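DegV family protein (Eubacterium eligens, PDB 3FDJ) is of unknown function but, as a member of the DegV family, probably binds a fatty acid or similar lipid. Local coordinates at residues Leu6-Asp9 with Ser10-Ile14; Gly169-Lys173 with Val174-Ala178. All blocks are in the same frame, centred on the assembly; numbering follows the deposited sequence.

Contacts 1 and 2 solve the same problem at two places in one chain: a side-chain oxygen accepts a backbone N-H where a short helical turn begins. In contact 1 Asp9 serves the residue two places on; in contact 2 Ser172 serves the residue three places on. The centre of buried contact 1 is about 8 Å from the centre of the chain, that of surface contact 2 about 20 Å. The two centres are 26 Å apart and their nearest atoms about 11 Å. A sodium ion, whose site includes Lys160, Ala179 and Ile184, lies about 10 Å from the Ala176 side chain; the described residues do not bind it, although Ala179 directly follows 174-178.

Contact 1: residues Leu6-Asp9 with Ser10-Ile14; sequences LVAD and SACDI
Asp9 and Ala11 are joined across Ser10, which turns the chain out of strand 5-9 and whose hydroxyl is engaged elsewhere, in hydrogen bonds with Asp38 OD2 and Leu27 N. Ala11 makes the first bond back to the strand: its N donates to Asp9 OD1 at 2.9 Å, bent at 138°, using the anti lone pair, the one turned away from OD2. A side-chain oxygen reaching the amide two residues ahead defines an Asx turn. Asp9 can do this because CG lies between its own N and carbonyl carbon (chi1 69°), which swings the carboxylate over the start of the 3-10 turn. The other oxygen of this carboxylate, OD2, accepts from Ile83 N, so each oxygen has a backbone N-H and the group's rotation is fixed. Cys12 then closes the turn, its N donating to Asp9 O at 3.1 Å along a nearly straight N-H (164°), with the donor tilted from the carbonyl plane. Its SG comes round to meet the methyl of Ala8, SG to Ala8 CB being 3.9 Å. Asp13 N reaches back to Ser10 O at 3.1 Å, and Ile14 N makes a weak bond of 3.7 Å to Cys12 SG. An alanine in place of Asp9 would probably leave the amides of Ala11 and Ile83 without their carboxylate acceptor, the turn then being held by the backbone bond from Cys12 without the Asx bond. The turn leaves the end of a strand that runs between parallel neighbours 21-30 and 77-82; Phe22 of the former touches both Ala8 and Cys12, and helix 120-134 packs on Ala8 and Asp9 through Leu126 and Met122.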
loop_
_atom_site.group_PDB
_atom_site.type_symbol
_atom_site.label_atom_id
_atom_site.label_comp_id
_atom_site.label_asym_id
_atom_site.label_seq_id
_atom_site.Cartn_x
_atom_site.Cartn_y
_atom_site.Cartn_z
ATOM N N LEU A 6 9.342 7.929 -11.384
ATOM C CA LEU A 6 8.773 7.393 -10.159
ATOM C C LEU A 6 8.857 5.848 -10.147
ATOM O O LEU A 6 8.554 5.190 -11.138
ATOM C CB LEU A 6 7.320 7.881 -9.995
ATOM C CG LEU A 6 7.112 9.398 -9.986
ATOM C CD1 LEU A 6 5.604 9.748 -9.738
ATOM C CD2 LEU A 6 8.024 10.109 -8.997
ATOM N N VAL A 7 9.287 5.284 -9.023
ATOM C CA VAL A 7 9.411 3.838 -8.859
ATOM C C VAL A 7 8.741 3.462 -7.545
ATOM O O VAL A 7 8.824 4.224 -6.557
ATOM C CB VAL A 7 10.901 3.405 -8.856
ATOM C CG1 VAL A 7 11.055 1.890 -8.707
ATOM C CG2 VAL A 7 11.618 3.849 -10.165
ATOM N N ALA A 8 8.064 2.316 -7.514
ATOM C CA ALA A 8 7.493 1.835 -6.257
ATOM C C ALA A 8 7.505 0.339 -6.221
ATOM O O ALA A 8 7.445 -0.309 -7.255
ATOM C CB ALA A 8 6.059 2.351 -6.084
ATOM N N ASP A 9 7.572 -0.241 -5.025
ATOM C CA ASP A 9 7.296 -1.652 -4.952
ATOM C C ASP A 9 5.811 -1.959 -5.211
ATOM O O ASP A 9 4.929 -1.093 -5.102
ATOM C CB ASP A 9 7.802 -2.267 -3.671
ATOM C CG ASP A 9 7.040 -1.817 -2.488
ATOM O OD1 ASP A 9 5.818 -2.151 -2.416
ATOM O OD2 ASP A 9 7.665 -1.171 -1.607
ATOM N N SER A 10 5.559 -3.220 -5.544
ATOM C CA SER A 10 4.240 -3.668 -5.991
ATOM C C SER A 10 3.159 -3.628 -4.896
ATOM O O SER A 10 1.985 -3.806 -5.198
ATOM C CB SER A 10 4.350 -5.083 -6.582
ATOM O OG SER A 10 4.634 -6.047 -5.574
ATOM N N ALA A 11 3.544 -3.359 -3.648
ATOM C CA ALA A 11 2.553 -3.090 -2.591
ATOM C C ALA A 11 1.726 -1.832 -2.879
ATOM O O ALA A 11 0.720 -1.615 -2.207
ATOM C CB ALA A 11 3.201 -2.990 -1.237
ATOM N N CYS A 12 2.134 -1.019 -3.857
ATOM C CA CYS A 12 1.345 0.151 -4.258
ATOM C C CYS A 12 0.099 -0.208 -5.078
ATOM O O CYS A 12 -0.748 0.647 -5.323
ATOM C CB CYS A 12 2.208 1.148 -5.023
ATOM S SG CYS A 12 2.620 0.635 -6.667
ATOM N N ASP A 13 0.005 -1.472 -5.501
ATOM C CA ASP A 13 -1.163 -2.042 -6.222
ATOM C C ASP A 13 -1.324 -1.573 -7.683
ATOM O O ASP A 13 -2.228 -2.061 -8.374
ATOM C CB ASP A 13 -2.506 -1.792 -5.487
ATOM C CG ASP A 13 -2.506 -2.256 -4.017
ATOM O OD1 ASP A 13 -2.177 -3.439 -3.764
ATOM O OD2 ASP A 13 -2.894 -1.439 -3.125
ATOM N N ILE A 14 -0.478 -0.662 -8.161
ATOM C CA ILE A 14 -0.645 -0.086 -9.503
ATOM C C ILE A 14 0.570 -0.376 -10.361
ATOM O O ILE A 14 1.660 -0.669 -9.840
ATOM C CB ILE A 14 -0.964 1.428 -9.478
ATOM C CG1 ILE A 14 0.145 2.243 -8.811
ATOM C CG2 ILE A 14 -2.273 1.648 -8.729
ATOM C CD1 ILE A 14 0.083 3.744 -9.076
#

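Contact 2: residues Gly169-Lys173 with Val174-Ala178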
loop_
_atom_site.group_PDB
_atom_site.type_symbol
_atom_site.label_atom_id
_atom_site.label_comp_id
_atom_site.label_asym_id
_atom_site.label_seq_id
_atom_site.Cartn_x
_atom_site.Cartn_y
_atom_site.Cartn_z
ATOM N N GLY A 169 4.479 -13.160 11.373
ATOM C CA GLY A 169 4.921 -12.348 12.502
ATOM C C GLY A 169 4.628 -10.868 12.377
ATOM O O GLY A 169 5.295 -10.052 13.016
ATOM N N ARG A 170 3.642 -10.503 11.564
ATOM C CA ARG A 170 3.367 -9.082 11.333
ATOM C C ARG A 170 2.187 -8.510 12.118
ATOM O O ARG A 170 1.943 -7.295 12.082
ATOM C CB ARG A 170 3.263 -8.817 9.828
ATOM C CG ARG A 170 4.667 -8.891 9.252
ATOM C CD ARG A 170 4.743 -8.983 7.780
ATOM N NE ARG A 170 6.137 -8.740 7.412
ATOM C CZ ARG A 170 6.953 -9.609 6.825
ATOM N NH1 ARG A 170 8.204 -9.251 6.575
ATOM N NH2 ARG A 170 6.535 -10.816 6.459
ATOM N N VAL A 171 1.474 -9.367 12.833
ATOM C CA VAL A 171 0.446 -8.923 13.766
ATOM C C VAL A 171 0.427 -9.921 14.908
ATOM O O VAL A 171 0.776 -11.088 14.704
ATOM C CB VAL A 171 -0.949 -8.833 13.073
ATOM C CG1 VAL A 171 -1.598 -10.232 12.961
ATOM C CG2 VAL A 171 -1.863 -7.876 13.799
ATOM N N SER A 172 0.063 -9.471 16.105
ATOM C CA SER A 172 -0.028 -10.387 17.257
ATOM C C SER A 172 -1.122 -11.420 17.063
ATOM O O SER A 172 -2.130 -11.152 16.397
ATOM C CB SER A 172 -0.304 -9.633 18.551
ATOM O OG SER A 172 -1.593 -9.027 18.526
ATOM N N LYS A 173 -0.923 -12.593 17.651
ATOM C CA LYS A 173 -1.948 -13.634 17.654
ATOM C C LYS A 173 -3.267 -13.167 18.278
ATOM O O LYS A 173 -4.334 -13.462 17.736
ATOM C CB LYS A 173 -1.439 -14.894 18.355
ATOM C CG LYS A 173 -0.394 -15.628 17.514
ATOM C CD LYS A 173 -0.122 -17.047 18.029
ATOM C CE LYS A 173 0.931 -17.092 19.142
ATOM N NZ LYS A 173 2.320 -17.448 18.678
ATOM N N VAL A 174 -3.206 -12.405 19.370
ATOM C CA VAL A 174 -4.436 -11.970 20.022
ATOM C C VAL A 174 -5.266 -11.117 19.081
ATOM O O VAL A 174 -6.472 -11.290 19.009
ATOM C CB VAL A 174 -4.213 -11.235 21.400
ATOM C CG1 VAL A 174 -3.465 -9.885 21.230
ATOM C CG2 VAL A 174 -5.562 -11.029 22.103
ATOM N N VAL A 175 -4.602 -10.225 18.343
ATOM C CA VAL A 175 -5.264 -9.358 17.380
ATOM C C VAL A 175 -5.861 -10.176 16.240
ATOM O O VAL A 175 -7.022 -9.997 15.911
ATOM C CB VAL A 175 -4.320 -8.246 16.868
ATOM C CG1 VAL A 175 -4.881 -7.595 15.589
ATOM C CG2 VAL A 175 -4.134 -7.190 17.975
ATOM N N ALA A 176 -5.094 -11.118 15.705
ATOM C CA ALA A 176 -5.558 -11.953 14.597
ATOM C C ALA A 176 -6.716 -12.856 14.995
ATOM O O ALA A 176 -7.581 -13.130 14.166
ATOM C CB ALA A 176 -4.423 -12.794 14.033
ATOM N N SER A 177 -6.747 -13.301 16.253
ATOM C CA SER A 177 -7.774 -14.252 16.692
ATOM C C SER A 177 -9.194 -13.705 16.584
ATOM O O SER A 177 -10.126 -14.473 16.411
ATOM C CB SER A 177 -7.523 -14.757 18.114
ATOM O OG SER A 177 -7.725 -13.719 19.043
ATOM N N ALA A 178 -9.359 -12.396 16.693
ATOM C CA ALA A 178 -10.686 -11.797 16.578
ATOM C C ALA A 178 -11.353 -12.143 15.249
ATOM O O ALA A 178 -12.565 -12.441 15.204
ATOM C CB ALA A 178 -10.606 -10.292 16.723
#
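Ser172 OG is hemmed in by two valines while it caps a helix: it accepts from Val175 N at 3.2 Å, yet Val175 CG2 stands equally close and CG1 of Val174 is 3.4 Å from the same oxygen. The bond is fairly straight, 155° at the hydrogen. With OG lying between the backbone N and the carbonyl carbon (chi1 66°), the hydroxyl folds forward over the first turn, and the methyl groups of the two valines crowd round it. Ser172 is therefore the N-cap residue, and its backbone carbonyl works alongside its hydroxyl: Ala176 N donates to Ser172 O at 3.0 Å. One residue further on, Ser177 N reaches Lys173 O at 2.8 Å, approaching almost in line with the C=O bond. The hydroxyl of Ser177 turns back along the helix and donates to Val174 O at 2.7 Å, tilted out of the carbonyl plane.

Just before the cap, Val171 lays its two methyls against the same turn. CG2, placed anti to the backbone N, meets Val175 CG1 at 3.5 Å, the two side chains running obliquely to one another; CG1 reaches Ala176 CB at 4.0 Å. Leu165 and Ala166 of helix 163-167 close on Val171 from the preceding helix, which ends in a Schellman motif with Gly169 as its positive-phi residue. Arg170, which follows, sends its NE to Met87 O. A tetraethylene glycol molecule, probably from the crystallisation liquor, lies about 4 Å from the Ser172 side chain. Apolar contact between the residue before an N-cap, Val171, and the fourth residue after it, Ala176, fits a hydrophobic staple, here combined with serine capping in the short connection between helices 163-167 and 173-177.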